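Local coordinates for FAD:protein FMN transferase (Pseudomonas stutzeri ATCC 14405 = CCUG 16156, PDB 5MGY), which probably transfers FMN from FAD onto a threonine of target proteins in a magnesium-dependent reaction, maturing the NosR protein needed for nitrous oxide reduction, at residues G87-L90 / S91-D95; D264-T267 / L268-D271; K312-D315 / E316-A320. One frame throughout, in Å; residues are numbered along the deposited sequence.

Contact 1 of 3, residues G87-L90 / S91-D95; sequences GSQL and SADSD. Unlike the reference sequence in segment 87-90: Ser-88 (reference Gly).
Ser-91, Ala-92 and Asp-93 give their backbone N-H groups to the carbonyls of Gly-87, Ser-88 and Gln-89, the i to i+4 pattern that carries helix 78-93 to its end, with Asp-93 N 2.8 Å from Gln-89 O. The same pair is joined a second time by side chains. Gln-89 NE2 donates to Asp-93 OD1 (3.0 Å), meeting it on the syn side but 27° out of the carboxylate plane, while OD1 lies in the plane of the amide. The bend at Gln-89 chi2 (71°) turns the amide along the helix surface to meet this oxygen. Asp-93 OD2 forms a salt bridge with Arg-269 of helix 267-292, so the carboxylate is gripped at both oxygens; an alanine here would probably leave the Gln-89 amide and the Arg-269 guanidinium without the carboxylate they share, the amide set free to turn. At the helix end Ser-94 folds back: its OG donates to Leu-90 O (3.0 Å), which also receives a weak bond from Ser-94 N, and OG accepts from Phe-98 N. Side-chain polar groups thus close the last turn and tie it both to the following loop and, through one carboxylate, to a second helix.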
loop_
_atom_site.group_PDB
_atom_site.type_symbol
_atom_site.label_atom_id
_atom_site.label_comp_id
_atom_site.label_asym_id
_atom_site.label_seq_id
_atom_site.Cartn_x
_atom_site.Cartn_y
_atom_site.Cartn_z
ATOM N N GLY A 87 11.271 -0.097 -2.968
ATOM C CA GLY A 87 10.914 -1.506 -2.811
ATOM C C GLY A 87 12.088 -2.331 -2.321
ATOM O O GLY A 87 11.926 -3.288 -1.567
ATOM N N SER A 88 13.271 -1.962 -2.781
ATOM C CA SER A 88 14.457 -2.703 -2.445
ATOM C C SER A 88 14.747 -2.606 -0.934
ATOM O O SER A 88 15.219 -3.577 -0.309
ATOM C CB SER A 88 15.629 -2.160 -3.266
ATOM O OG SER A 88 16.785 -2.961 -3.104
ATOM N N GLN A 89 14.477 -1.415 -0.389
ATOM C CA GLN A 89 14.715 -1.083 0.985
ATOM C C GLN A 89 13.661 -1.767 1.807
ATOM O O GLN A 89 13.938 -2.386 2.818
ATOM C CB GLN A 89 14.602 0.418 1.169
ATOM C CG GLN A 89 14.941 0.907 2.558
ATOM C CD GLN A 89 16.434 0.779 2.827
ATOM O OE1 GLN A 89 17.225 1.393 2.148
ATOM N NE2 GLN A 89 16.814 -0.029 3.808
ATOM N N LEU A 90 12.428 -1.662 1.372
ATOM C CA LEU A 90 11.376 -2.370 2.043
ATOM C C LEU A 90 11.711 -3.856 2.125
ATOM O O LEU A 90 11.495 -4.479 3.137
ATOM C CB LEU A 90 10.067 -2.176 1.309
ATOM C CG LEU A 90 9.368 -0.874 1.629
ATOM C CD1 LEU A 90 8.308 -0.588 0.577
ATOM C CD2 LEU A 90 8.710 -0.966 3.008
ATOM N N SER A 91 12.246 -4.416 1.053
ATOM C CA SER A 91 12.584 -5.844 1.055
ATOM C C SER A 91 13.611 -6.127 2.124
ATOM O O SER A 91 13.402 -7.011 2.961
ATOM C CB SER A 91 13.122 -6.348 -0.291
ATOM O OG SER A 91 13.457 -7.729 -0.190
ATOM N N ALA A 92 14.696 -5.358 2.107
ATOM C CA ALA A 92 15.735 -5.491 3.129
ATOM C C ALA A 92 15.171 -5.315 4.589
ATOM O O ALA A 92 15.383 -6.159 5.457
ATOM C CB ALA A 92 16.888 -4.538 2.845
ATOM N N ASP A 93 14.402 -4.269 4.839
ATOM C CA ASP A 93 13.888 -4.037 6.168
ATOM C C ASP A 93 12.892 -5.098 6.641
ATOM O O ASP A 93 12.733 -5.243 7.837
ATOM C CB ASP A 93 13.202 -2.672 6.235
ATOM C CG ASP A 93 14.134 -1.526 5.900
ATOM O OD1 ASP A 93 15.361 -1.768 5.775
ATOM O OD2 ASP A 93 13.624 -0.382 5.745
ATOM N N SER A 94 12.241 -5.828 5.739
ATOM C CA SER A 94 11.207 -6.800 6.129
ATOM C C SER A 94 11.633 -8.261 5.903
ATOM O O SER A 94 10.782 -9.111 5.688
ATOM C CB SER A 94 9.926 -6.515 5.351
ATOM O OG SER A 94 10.047 -6.986 4.018
ATOM N N ASP A 95 12.945 -8.536 5.922
ATOM C CA ASP A 95 13.482 -9.873 5.708
ATOM C C ASP A 95 12.889 -10.587 4.512
ATOM O O ASP A 95 12.579 -11.743 4.629
ATOM C CB ASP A 95 13.273 -10.733 6.958
ATOM C CG ASP A 95 14.082 -10.243 8.158
ATOM O OD1 ASP A 95 15.159 -9.638 8.000
ATOM O OD2 ASP A 95 13.656 -10.488 9.293
#

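Contact 2 of 3, residues D264-T267 / L268-D271; sequences DKST and LRAD. With MG (magnesium ion), chain I.
Ser-266 OG accepts the backbone N-H of Arg-269 at the start of helix 267-292, and the residue that holds this N-cap is itself fixed by an Asx turn just before it. In that turn Ser-266 N donates to Asp-264 OD2 (2.9 Å), which uses its anti lone pair, away from OD1. Turn and cap together make the junction between strand 257-264 and the helix in this ApbE-family fold. With OG anti to its own backbone N (chi1 163°), the Ser-266 hydroxyl lies 3.2 Å from Arg-269 N in an almost straight bond, 171° at the hydrogen. Ala-270 N to Ser-266 O (3.1 Å, in the carbonyl plane) and Asp-271 N to Thr-267 O then begin the helical pattern. The Asp-264 carboxylate packs over the first carbon of the Arg-269 side chain, CG to CB 3.9 Å. Their charges stay beyond salt-bridge distance, OD1 being 4.6 Å from NE, and the guanidinium leads off to Asp-93. Asp-165 of helix 159-173 also meets the helix start, OD1 taking Thr-267 OG1 and OD2 the N-H of Leu-268; the helix N-terminus would probably favour its negative charge. One turn into the helix Asp-271 reaches the metal site. Its OD1 accepts from Gly-161 N, which probably helps fix the rotation of the carboxylate and turn OD2 to the metal; with Ser-157 O and Thr-275 OG1 as the other protein ligands, Asp-271 OD2 binds the magnesium ion at 2.4 Å.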
loop_
_atom_site.group_PDB
_atom_site.type_symbol
_atom_site.label_atom_id
_atom_site.label_comp_id
_atom_site.label_asym_id
_atom_site.label_seq_id
_atom_site.Cartn_x
_atom_site.Cartn_y
_atom_site.Cartn_z
ATOM N N ASP A 264 3.034 5.455 9.589
ATOM C CA ASP A 264 4.354 5.937 9.294
ATOM C C ASP A 264 4.196 7.330 8.642
ATOM O O ASP A 264 3.144 7.663 8.056
ATOM C CB ASP A 264 4.996 4.959 8.331
ATOM C CG ASP A 264 6.502 5.184 8.129
ATOM O OD1 ASP A 264 7.213 4.216 8.503
ATOM O OD2 ASP A 264 6.979 6.223 7.555
ATOM N N LYS A 265 5.249 8.125 8.728
ATOM C CA LYS A 265 5.235 9.435 8.098
ATOM C C LYS A 265 5.204 9.359 6.570
ATOM O O LYS A 265 4.630 10.203 5.919
ATOM C CB LYS A 265 6.399 10.286 8.582
ATOM C CG LYS A 265 7.674 9.893 7.980
ATOM C CD LYS A 265 8.886 10.313 8.774
ATOM C CE LYS A 265 10.034 9.347 8.401
ATOM N NZ LYS A 265 11.286 9.831 9.025
ATOM N N SER A 266 5.794 8.327 6.021
ATOM C CA SER A 266 5.697 8.068 4.604
ATOM C C SER A 266 4.568 7.095 4.388
ATOM O O SER A 266 4.647 5.968 4.854
ATOM C CB SER A 266 7.002 7.453 4.127
ATOM O OG SER A 266 6.807 6.855 2.898
ATOM N N THR A 267 3.516 7.531 3.712
ATOM C CA THR A 267 2.400 6.652 3.355
ATOM C C THR A 267 2.846 5.522 2.404
ATOM O O THR A 267 2.212 4.493 2.330
ATOM C CB THR A 267 1.362 7.495 2.634
ATOM O OG1 THR A 267 1.207 8.717 3.335
ATOM C CG2 THR A 267 0.057 6.814 2.550
ATOM N N LEU A 268 3.913 5.749 1.631
ATOM C CA LEU A 268 4.468 4.717 0.760
ATOM C C LEU A 268 4.925 3.538 1.654
ATOM O O LEU A 268 4.484 2.374 1.480
ATOM C CB LEU A 268 5.635 5.309 -0.069
ATOM C CG LEU A 268 6.224 4.428 -1.176
ATOM C CD1 LEU A 268 7.136 5.182 -2.119
ATOM C CD2 LEU A 268 6.940 3.202 -0.619
ATOM N N ARG A 269 5.805 3.856 2.600
ATOM C CA ARG A 269 6.269 2.912 3.662
ATOM C C ARG A 269 5.150 2.194 4.425
ATOM O O ARG A 269 5.203 0.967 4.571
ATOM C CB ARG A 269 7.285 3.600 4.620
ATOM C CG ARG A 269 8.590 3.797 3.844
ATOM C CD ARG A 269 9.891 3.866 4.594
ATOM N NE ARG A 269 10.233 2.695 5.437
ATOM C CZ ARG A 269 10.906 1.616 5.060
ATOM N NH1 ARG A 269 11.192 0.690 5.952
ATOM N NH2 ARG A 269 11.267 1.422 3.808
ATOM N N ALA A 270 4.107 2.917 4.802
ATOM C CA ALA A 270 2.985 2.258 5.449
ATOM C C ALA A 270 2.323 1.217 4.544
ATOM O O ALA A 270 1.924 0.190 5.003
ATOM C CB ALA A 270 1.943 3.275 5.940
ATOM N N ASP A 271 2.215 1.491 3.251
ATOM C CA ASP A 271 1.508 0.617 2.304
ATOM C C ASP A 271 2.346 -0.649 2.127
ATOM O O ASP A 271 1.801 -1.770 1.943
ATOM C CB ASP A 271 1.234 1.405 0.970
ATOM C CG ASP A 271 0.139 0.777 0.062
ATOM O OD1 ASP A 271 -0.001 1.240 -1.113
ATOM O OD2 ASP A 271 -0.558 -0.189 0.469
HETATM MG MG MG I . -0.223 -2.505 0.040
#

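Contact 3 of 3, residues K312-D315 / E316-A320; sequences KAFD and ELFGA
Phe-314 and Phe-318, one helical turn apart, form a T-shaped pair in which the edge of Phe-318 meets a face of Phe-314. The ring centroids are 5.2 Å apart with the planes at 58°, and Phe-318 CD2 stands over the centre of the Phe-314 ring. Different first torsions bring the rings together: CG of Phe-314 is anti to its backbone N (chi1 -179°), whereas that of Phe-318 is anti to its carbonyl carbon (chi1 -52°). The same two residues are joined by the backbone, Phe-318 N to Phe-314 O (2.9 Å). The side chains of Lys-312 and Glu-316 run side by side, Lys-312 CG meeting Glu-316 OE2 at 3.9 Å, while the ammonium NZ stays 6.7 Å from that oxygen, too far for a salt bridge. The helix ends at Gly-319, whose N bonds to Asp-315 O (2.8 Å) and whose backbone angles, with positive phi, would bring a side chain up against the carbonyl oxygen of Phe-318. Asp-315 OD1 is held by Ser-310 OG and lies at the edge of the Phe-314 ring, in its plane. Farther out, Thr-311 OG1 bonds to Phe-314 N, and Glu-290 of helix 267-292 to Lys-312 N. Helix 312-318 follows strand 306-310, at one edge of the chain's antiparallel sheet, and lays both phenylalanines against strand 213-219, Phe-314 on Lys-215 and Phe-318 on Val-217; Lys-215 NZ also bonds to Phe-318 O.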
loop_
_atom_site.group_PDB
_atom_site.type_symbol
_atom_site.label_atom_id
_atom_site.label_comp_id
_atom_site.label_asym_id
_atom_site.label_seq_id
_atom_site.Cartn_x
_atom_site.Cartn_y
_atom_site.Cartn_z
ATOM N N LYS A 312 4.525 -1.476 20.452
ATOM C CA LYS A 312 5.088 -0.504 21.342
ATOM C C LYS A 312 5.106 0.896 20.754
ATOM O O LYS A 312 4.678 1.830 21.418
ATOM C CB LYS A 312 6.495 -0.968 21.667
ATOM C CG LYS A 312 7.260 -0.126 22.647
ATOM C CD LYS A 312 8.651 -0.703 22.894
ATOM C CE LYS A 312 8.589 -2.134 23.444
ATOM N NZ LYS A 312 9.898 -2.590 23.958
ATOM N N ALA A 313 5.595 1.030 19.515
ATOM C CA ALA A 313 5.654 2.328 18.811
ATOM C C ALA A 313 4.255 2.891 18.616
ATOM O O ALA A 313 4.059 4.100 18.742
ATOM C CB ALA A 313 6.390 2.215 17.471
ATOM N N PHE A 314 3.292 2.024 18.310
ATOM C CA PHE A 314 1.892 2.436 18.182
ATOM C C PHE A 314 1.341 2.966 19.494
ATOM O O PHE A 314 0.544 3.914 19.504
ATOM C CB PHE A 314 1.044 1.261 17.732
ATOM C CG PHE A 314 -0.411 1.572 17.534
ATOM C CD1 PHE A 314 -1.304 1.554 18.594
ATOM C CD2 PHE A 314 -0.898 1.810 16.274
ATOM C CE1 PHE A 314 -2.663 1.810 18.382
ATOM C CE2 PHE A 314 -2.243 2.073 16.036
ATOM C CZ PHE A 314 -3.134 2.076 17.095
ATOM N N ASP A 315 1.732 2.318 20.598
ATOM C CA ASP A 315 1.226 2.665 21.938
ATOM C C ASP A 315 1.764 4.028 22.436
ATOM O O ASP A 315 0.971 4.817 22.977
ATOM C CB ASP A 315 1.461 1.511 22.942
ATOM C CG ASP A 315 0.465 0.351 22.774
ATOM O OD1 ASP A 315 -0.635 0.565 22.218
ATOM O OD2 ASP A 315 0.787 -0.786 23.194
ATOM N N GLU A 316 3.064 4.308 22.226
ATOM C CA GLU A 316 3.614 5.665 22.461
ATOM C C GLU A 316 2.890 6.749 21.648
ATOM O O GLU A 316 2.504 7.766 22.193
ATOM C CB GLU A 316 5.133 5.734 22.228
ATOM C CG GLU A 316 5.933 5.434 23.488
ATOM C CD GLU A 316 7.025 4.413 23.248
ATOM O OE1 GLU A 316 7.775 4.544 22.272
ATOM O OE2 GLU A 316 7.120 3.466 24.040
ATOM N N LEU A 317 2.675 6.526 20.364
ATOM C CA LEU A 317 1.957 7.495 19.544
ATOM C C LEU A 317 0.494 7.643 19.926
ATOM O O LEU A 317 0.031 8.739 19.937
ATOM C CB LEU A 317 2.087 7.186 18.032
ATOM C CG LEU A 317 3.363 7.662 17.331
ATOM C CD1 LEU A 317 3.428 9.194 17.284
ATOM C CD2 LEU A 317 4.646 7.118 17.943
ATOM N N PHE A 318 -0.231 6.582 20.249
ATOM C CA PHE A 318 -1.692 6.710 20.385
ATOM C C PHE A 318 -2.366 6.244 21.674
ATOM O O PHE A 318 -3.585 6.364 21.784
ATOM C CB PHE A 318 -2.329 6.035 19.194
ATOM C CG PHE A 318 -1.772 6.524 17.895
ATOM C CD1 PHE A 318 -2.047 7.815 17.461
ATOM C CD2 PHE A 318 -0.938 5.724 17.122
ATOM C CE1 PHE A 318 -1.519 8.282 16.271
ATOM C CE2 PHE A 318 -0.405 6.190 15.936
ATOM C CZ PHE A 318 -0.693 7.469 15.509
ATOM N N GLY A 319 -1.592 5.760 22.646
ATOM C CA GLY A 319 -2.138 5.079 23.814
ATOM C C GLY A 319 -2.504 3.618 23.546
ATOM O O GLY A 319 -2.618 3.188 22.386
ATOM N N ALA A 320 -2.694 2.866 24.641
ATOM C CA ALA A 320 -3.032 1.426 24.591
ATOM C C ALA A 320 -4.552 1.120 24.463
ATOM O O ALA A 320 -4.916 0.047 23.967
ATOM C CB ALA A 320 -2.426 0.698 25.798
#

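In the fold
Contacts 1 and 2 are partly buried and meet directly: the end of helix 78-93 packs on the start of helix 267-292, the two joined by a salt bridge and by leucine packing, Leu-90 CD1 to Leu-268 CD2 4.2 Å. Contact 3 lies on the surface, its centre about 17 Å from that of contact 2 and about 24 Å from that of contact 1; Glu-290, farther along the helix that contact 2 begins, touches its start. The chemistry follows position. Contact 2 combines a side-chain N-cap, an Asx turn and a metal ligand; contact 1 adds a carboxylate shared between helices; contact 3, away from the metal, relies on an aromatic pair and a glycine ending.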